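Side-chain contacts in separin (Saccharomyces cerevisiae, PDB 5U1T), which cleaves the MCD1/SCC1 subunit of cohesin as a caspase-like cysteine protease at the onset of anaphase, releasing sister chromatids for segregation: residues I256-L259 with D260-Y264; I830-Y833 with R834-F838. All blocks are in the same frame, centred on the assembly; numbering follows the deposited sequence.

Contact 1: I256-L259 with D260-Y264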
ATOM      1  N   ILE A 256     -45.053  70.721 -13.766  1.00107.55           N
ATOM      2  CA  ILE A 256     -46.432  70.540 -14.089  1.00103.15           C
ATOM      3  C   ILE A 256     -46.889  69.870 -12.831  1.00103.13           C
ATOM      4  O   ILE A 256     -46.456  68.782 -12.529  1.00107.26           O
ATOM      5  CB  ILE A 256     -46.596  69.563 -15.236  1.00 96.58           C
ATOM      6  CG1 ILE A 256     -46.145  70.206 -16.531  1.00 99.05           C
ATOM      7  CG2 ILE A 256     -48.036  69.137 -15.365  1.00 92.95           C
ATOM      8  CD1 ILE A 256     -46.855  69.649 -17.739  1.00 96.35           C
ATOM      9  N   MET A 257     -47.746  70.521 -12.067  1.00103.28           N
ATOM     10  CA  MET A 257     -48.194  69.934 -10.818  1.00103.67           C
ATOM     11  C   MET A 257     -49.275  68.915 -11.027  1.00 99.54           C
ATOM     12  O   MET A 257     -49.830  68.799 -12.100  1.00 97.91           O
ATOM     13  CB  MET A 257     -48.640  71.005  -9.842  1.00107.56           C
ATOM     14  CG  MET A 257     -47.503  71.884  -9.369  1.00108.80           C
ATOM     15  SD  MET A 257     -46.653  71.167  -7.964  1.00111.76           S
ATOM     16  CE  MET A 257     -47.941  70.144  -7.270  1.00102.12           C
ATOM     17  N   LEU A 258     -49.581  68.189  -9.973  1.00 99.51           N
ATOM     18  CA  LEU A 258     -50.552  67.124 -10.056  1.00101.46           C
ATOM     19  C   LEU A 258     -51.968  67.613 -10.053  1.00105.56           C
ATOM     20  O   LEU A 258     -52.868  66.934 -10.520  1.00106.89           O
ATOM     21  CB  LEU A 258     -50.335  66.136  -8.923  1.00 99.81           C
ATOM     22  CG  LEU A 258     -51.563  65.331  -8.537  1.00104.26           C
ATOM     23  CD1 LEU A 258     -51.856  64.256  -9.561  1.00 97.94           C
ATOM     24  CD2 LEU A 258     -51.378  64.727  -7.162  1.00 95.03           C
ATOM     25  N   LEU A 259     -52.170  68.821  -9.554  1.00106.74           N
ATOM     26  CA  LEU A 259     -53.504  69.395  -9.502  1.00111.64           C
ATOM     27  C   LEU A 259     -53.919  70.032 -10.811  1.00110.14           C
ATOM     28  O   LEU A 259     -55.059  70.419 -10.971  1.00111.35           O
ATOM     29  CB  LEU A 259     -53.639  70.371  -8.345  1.00113.21           C
ATOM     30  CG  LEU A 259     -54.027  69.678  -7.042  1.00114.17           C
ATOM     31  CD1 LEU A 259     -53.922  70.624  -5.859  1.00108.93           C
ATOM     32  CD2 LEU A 259     -55.417  69.084  -7.143  1.00115.48           C
ATOM     33  N   ASP A 260     -52.983  70.172 -11.741  1.00109.53           N
ATOM     34  CA  ASP A 260     -53.314  70.648 -13.066  1.00110.12           C
ATOM     35  C   ASP A 260     -54.040  69.524 -13.796  1.00112.41           C
ATOM     36  O   ASP A 260     -54.920  69.775 -14.600  1.00113.04           O
ATOM     37  CB  ASP A 260     -52.057  71.003 -13.849  1.00108.97           C
ATOM     38  CG  ASP A 260     -51.092  71.815 -13.051  1.00106.64           C
ATOM     39  OD1 ASP A 260     -51.246  71.851 -11.829  1.00108.69           O
ATOM     40  OD2 ASP A 260     -50.181  72.418 -13.642  1.00105.07           O
ATOM     41  N   ILE A 261     -53.649  68.284 -13.524  1.00113.69           N
ATOM     42  CA  ILE A 261     -54.244  67.125 -14.137  1.00113.32           C
ATOM     43  C   ILE A 261     -55.460  66.667 -13.387  1.00113.06           C
ATOM     44  O   ILE A 261     -56.508  66.457 -13.965  1.00112.71           O
ATOM     45  CB  ILE A 261     -53.273  65.953 -14.090  1.00110.21           C
ATOM     46  CG1 ILE A 261     -51.930  66.363 -14.664  1.00107.51           C
ATOM     47  CG2 ILE A 261     -53.844  64.774 -14.844  1.00104.28           C
ATOM     48  CD1 ILE A 261     -50.778  66.064 -13.741  1.00103.36           C
ATOM     49  N   LEU A 262     -55.307  66.495 -12.086  1.00114.29           N
ATOM     50  CA  LEU A 262     -56.401  66.008 -11.271  1.00120.06           C
ATOM     51  C   LEU A 262     -57.155  67.122 -10.578  1.00125.71           C
ATOM     52  O   LEU A 262     -56.550  67.982  -9.949  1.00122.94           O
ATOM     53  CB  LEU A 262     -55.857  65.058 -10.219  1.00116.18           C
ATOM     54  CG  LEU A 262     -55.650  63.616 -10.644  1.00112.29           C
ATOM     55  CD1 LEU A 262     -55.864  62.714  -9.448  1.00107.83           C
ATOM     56  CD2 LEU A 262     -56.610  63.270 -11.766  1.00114.35           C
ATOM     57  N   SER A 263     -58.477  67.126 -10.682  1.00129.25           N
ATOM     58  CA  SER A 263     -59.201  68.185  -9.981  1.00128.98           C
ATOM     59  C   SER A 263     -59.078  67.963  -8.470  1.00128.46           C
ATOM     60  O   SER A 263     -58.751  66.855  -8.034  1.00125.64           O
ATOM     61  CB  SER A 263     -60.674  68.230 -10.420  1.00127.92           C
ATOM     62  OG  SER A 263     -61.236  66.931 -10.532  1.00127.91           O
ATOM     63  N   TYR A 264     -59.324  69.010  -7.676  1.00129.98           N
ATOM     64  CA  TYR A 264     -59.233  68.898  -6.216  1.00129.18           C
ATOM     65  C   TYR A 264     -60.215  67.850  -5.678  1.00133.69           C
ATOM     66  O   TYR A 264     -59.923  67.165  -4.697  1.00134.33           O
ATOM     67  CB  TYR A 264     -59.517  70.230  -5.509  1.00130.03           C
ATOM     68  CG  TYR A 264     -59.013  71.514  -6.156  1.00134.84           C
ATOM     69  CD1 TYR A 264     -59.769  72.169  -7.136  1.00128.61           C
ATOM     70  CD2 TYR A 264     -57.823  72.119  -5.730  1.00134.67           C
ATOM     71  CE1 TYR A 264     -59.335  73.368  -7.706  1.00124.80           C
ATOM     72  CE2 TYR A 264     -57.379  73.322  -6.295  1.00131.62           C
ATOM     73  CZ  TYR A 264     -58.143  73.941  -7.283  1.00127.91           C
ATOM     74  OH  TYR A 264     -57.717  75.129  -7.849  1.00119.92           O
TER

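Contact 2: I830-Y833 with R834-F838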
ATOM      1  N   ILE A 830       5.757  -2.292 -11.700  1.00 56.27           N
ATOM      2  CA  ILE A 830       6.673  -1.994 -10.622  1.00 50.88           C
ATOM      3  C   ILE A 830       6.549  -2.975  -9.493  1.00 53.08           C
ATOM      4  O   ILE A 830       7.476  -3.202  -8.769  1.00 55.72           O
ATOM      5  CB  ILE A 830       6.458  -0.591 -10.074  1.00 48.74           C
ATOM      6  CG1 ILE A 830       7.535  -0.242  -9.078  1.00 53.30           C
ATOM      7  CG2 ILE A 830       5.136  -0.502  -9.372  1.00 48.59           C
ATOM      8  CD1 ILE A 830       8.856   0.032  -9.715  1.00 55.43           C
ATOM      9  N   ILE A 831       5.386  -3.554  -9.336  1.00 56.27           N
ATOM     10  CA  ILE A 831       5.208  -4.534  -8.278  1.00 52.40           C
ATOM     11  C   ILE A 831       5.718  -5.893  -8.736  1.00 52.47           C
ATOM     12  O   ILE A 831       6.421  -6.575  -8.006  1.00 54.82           O
ATOM     13  CB  ILE A 831       3.746  -4.650  -7.840  1.00 55.01           C
ATOM     14  CG1 ILE A 831       3.234  -3.300  -7.337  1.00 56.07           C
ATOM     15  CG2 ILE A 831       3.618  -5.673  -6.726  1.00 56.35           C
ATOM     16  CD1 ILE A 831       3.898  -2.815  -6.056  1.00 54.07           C
ATOM     17  N   VAL A 832       5.370  -6.269  -9.959  1.00 54.15           N
ATOM     18  CA  VAL A 832       5.849  -7.504 -10.543  1.00 54.94           C
ATOM     19  C   VAL A 832       7.375  -7.513 -10.595  1.00 54.12           C
ATOM     20  O   VAL A 832       8.004  -8.499 -10.199  1.00 55.38           O
ATOM     21  CB  VAL A 832       5.252  -7.713 -11.943  1.00 55.38           C
ATOM     22  CG1 VAL A 832       5.887  -8.892 -12.643  1.00 48.69           C
ATOM     23  CG2 VAL A 832       3.757  -7.919 -11.828  1.00 55.69           C
ATOM     24  N   TYR A 833       7.980  -6.417 -11.047  1.00 52.91           N
ATOM     25  CA  TYR A 833       9.434  -6.356 -11.088  1.00 49.82           C
ATOM     26  C   TYR A 833      10.042  -6.527  -9.697  1.00 53.33           C
ATOM     27  O   TYR A 833      10.869  -7.406  -9.495  1.00 52.23           O
ATOM     28  CB  TYR A 833       9.962  -5.048 -11.687  1.00 53.87           C
ATOM     29  CG  TYR A 833      11.471  -5.036 -11.570  1.00 54.56           C
ATOM     30  CD1 TYR A 833      12.234  -5.948 -12.296  1.00 53.78           C
ATOM     31  CD2 TYR A 833      12.126  -4.197 -10.668  1.00 45.76           C
ATOM     32  CE1 TYR A 833      13.598  -6.003 -12.164  1.00 50.39           C
ATOM     33  CE2 TYR A 833      13.498  -4.250 -10.527  1.00 53.93           C
ATOM     34  CZ  TYR A 833      14.229  -5.156 -11.279  1.00 54.17           C
ATOM     35  OH  TYR A 833      15.601  -5.231 -11.163  1.00 57.64           O
ATOM     36  N   ARG A 834       9.645  -5.681  -8.752  1.00 52.42           N
ATOM     37  CA  ARG A 834      10.227  -5.705  -7.421  1.00 47.25           C
ATOM     38  C   ARG A 834      10.113  -7.074  -6.772  1.00 52.59           C
ATOM     39  O   ARG A 834      11.054  -7.522  -6.093  1.00 56.72           O
ATOM     40  CB  ARG A 834       9.577  -4.666  -6.509  1.00 45.73           C
ATOM     41  CG  ARG A 834       9.932  -3.249  -6.814  1.00 50.26           C
ATOM     42  CD  ARG A 834      11.423  -3.041  -6.876  1.00 48.75           C
ATOM     43  NE  ARG A 834      11.720  -1.671  -7.260  1.00 53.77           N
ATOM     44  CZ  ARG A 834      11.896  -0.672  -6.395  1.00 55.74           C
ATOM     45  NH1 ARG A 834      11.824  -0.905  -5.094  1.00 56.56           N
ATOM     46  NH2 ARG A 834      12.155   0.560  -6.832  1.00 55.76           N
ATOM     47  N   CYS A 835       8.987  -7.745  -6.980  1.00 47.68           N
ATOM     48  CA  CYS A 835       8.805  -9.060  -6.388  1.00 53.76           C
ATOM     49  C   CYS A 835       9.735 -10.080  -7.038  1.00 55.52           C
ATOM     50  O   CYS A 835      10.318 -10.919  -6.359  1.00 54.93           O
ATOM     51  CB  CYS A 835       7.364  -9.526  -6.515  1.00 54.93           C
ATOM     52  SG  CYS A 835       6.225  -8.727  -5.399  1.00 58.71           S
ATOM     53  N   LEU A 836       9.867 -10.009  -8.357  1.00 54.14           N
ATOM     54  CA  LEU A 836      10.765 -10.918  -9.049  1.00 53.96           C
ATOM     55  C   LEU A 836      12.228 -10.666  -8.664  1.00 56.38           C
ATOM     56  O   LEU A 836      13.030 -11.602  -8.651  1.00 56.44           O
ATOM     57  CB  LEU A 836      10.592 -10.802 -10.561  1.00 55.08           C
ATOM     58  CG  LEU A 836       9.324 -11.469 -11.100  1.00 60.63           C
ATOM     59  CD1 LEU A 836       9.166 -11.208 -12.599  1.00 50.00           C
ATOM     60  CD2 LEU A 836       9.342 -12.955 -10.786  1.00 53.02           C
ATOM     61  N   HIS A 837      12.565  -9.412  -8.359  1.00 50.88           N
ATOM     62  CA  HIS A 837      13.913  -9.053  -7.952  1.00 47.91           C
ATOM     63  C   HIS A 837      14.197  -9.647  -6.598  1.00 55.10           C
ATOM     64  O   HIS A 837      15.284 -10.157  -6.362  1.00 53.92           O
ATOM     65  CB  HIS A 837      14.089  -7.537  -7.905  1.00 53.80           C
ATOM     66  CG  HIS A 837      15.348  -7.077  -7.218  1.00 52.68           C
ATOM     67  ND1 HIS A 837      16.596  -7.167  -7.800  1.00 53.88           N
ATOM     68  CD2 HIS A 837      15.538  -6.479  -6.019  1.00 51.42           C
ATOM     69  CE1 HIS A 837      17.496  -6.656  -6.983  1.00 53.55           C
ATOM     70  NE2 HIS A 837      16.878  -6.225  -5.896  1.00 53.02           N
ATOM     71  N   PHE A 838      13.198  -9.577  -5.718  1.00 53.64           N
ATOM     72  CA  PHE A 838      13.289 -10.143  -4.382  1.00 48.43           C
ATOM     73  C   PHE A 838      13.375 -11.668  -4.409  1.00 52.22           C
ATOM     74  O   PHE A 838      14.245 -12.247  -3.772  1.00 50.23           O
ATOM     75  CB  PHE A 838      12.098  -9.715  -3.546  1.00 48.72           C
ATOM     76  CG  PHE A 838      12.141 -10.223  -2.153  1.00 50.11           C
ATOM     77  CD1 PHE A 838      12.821  -9.521  -1.169  1.00 51.38           C
ATOM     78  CD2 PHE A 838      11.513 -11.412  -1.817  1.00 53.50           C
ATOM     79  CE1 PHE A 838      12.869  -9.987   0.124  1.00 51.67           C
ATOM     80  CE2 PHE A 838      11.560 -11.891  -0.527  1.00 52.93           C
ATOM     81  CZ  PHE A 838      12.233 -11.180   0.447  1.00 53.63           C
TER

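Contact 1: I256-L259 with D260-Y264
The carbonyl oxygen of Leu-258 is gripped by two amide N-H groups one residue apart. The bond from Leu-262 N to Leu-258 O is short and nearly straight (2.9 Å, 169° at the hydrogen), its donor only slightly tilted from the carbonyl plane. Ile-261 N reaches Leu-258 O weakly, at 3.4 Å. In the same turn, Asp-260 folds back on Met-257: with CG beside its own backbone N (chi1 -46°), the carboxylate reaches the amide of Met-257, whose N gives a weak bond to Asp-260 OD2 at 3.5 Å, while Asp-260 N returns an equally weak one to Met-257 O. OD1 of Asp-260 rests beside CB of Met-257, 3.4 Å away. An alanine here has no carboxylate to offer, and the Met-257 amide is likely to be left without this weak partner, the entry to the turn less well fixed. Apolar groups do the rest: Leu-258 CD1 meets Leu-262 CG at 4.0 Å, and Leu-259 crosses Tyr-264 at about a right angle, its CD2 4.1 Å from Tyr-264 CD2. Tyr-243 of helix 236-250 touches Met-257, Leu-258 and Ile-261, and Leu-225 of helix 217-225 touches Ile-256 and Asp-260. One sound bond among several weak ones implies a short, loosely bonded helical turn, to which the Asp-260/Met-257 pairing adds two weak bonds.

Contact 2: I830-Y833 with R834-F838
Tyr-833 lays one ring face over CB of His-837, one helical turn on, the two side chains crossing at a slant; CB lies 4.1 Å above the ring plane, displaced toward the rim. The tyrosine CG stands anti to the backbone N (chi1 175°), which carries the ring forward along the helix. On the same ring, CD2 of Tyr-833 approaches CD of Arg-834 at 4.0 Å, near the plane of the guanidinium, which is turned 87° from the ring. Arg-834 also runs alongside Ile-830, pointing the same way, with its NE 4.1 Å from Ile-830 CD1. Val-832 and Leu-836 are likewise side by side, CG1 to CD1 at 4.0 Å. Regular helical bonds underlie these pairs, including His-837 N to Tyr-833 O at 2.9 Å. The polar ends reach across to helix 872-881: Arg-834 NE bonds Ser-874 OG, and His-837 ND1 bonds Asp-881 OD2. Three helices pack against this part of helix 829-845: 872-881 meets Ile-830, Tyr-833, Arg-834 and His-837, 849-863 takes Tyr-833 and Leu-836, and 782-805 touches Ile-831, Cys-835 and Phe-838, whose ring stacks on Phe-797.

How the contacts relate
Contact 1 and contact 2 come in that order along the chain and share no helix or sheet. Their centres are 99 Å apart and their nearest atoms about 86 Å, so neither touches the other. Contact 1 is built round the short helix 258-261, its centre about 88 Å from that of the chain; the centre of contact 2, on helix 829-845, is about 14 Å from it. Both lie away from Cys-1497, the probable active-site cysteine. The pair therefore samples two settings in the elongated, largely helical chain: a partly buried turn far from its centre and a buried contact on a helix near its middle.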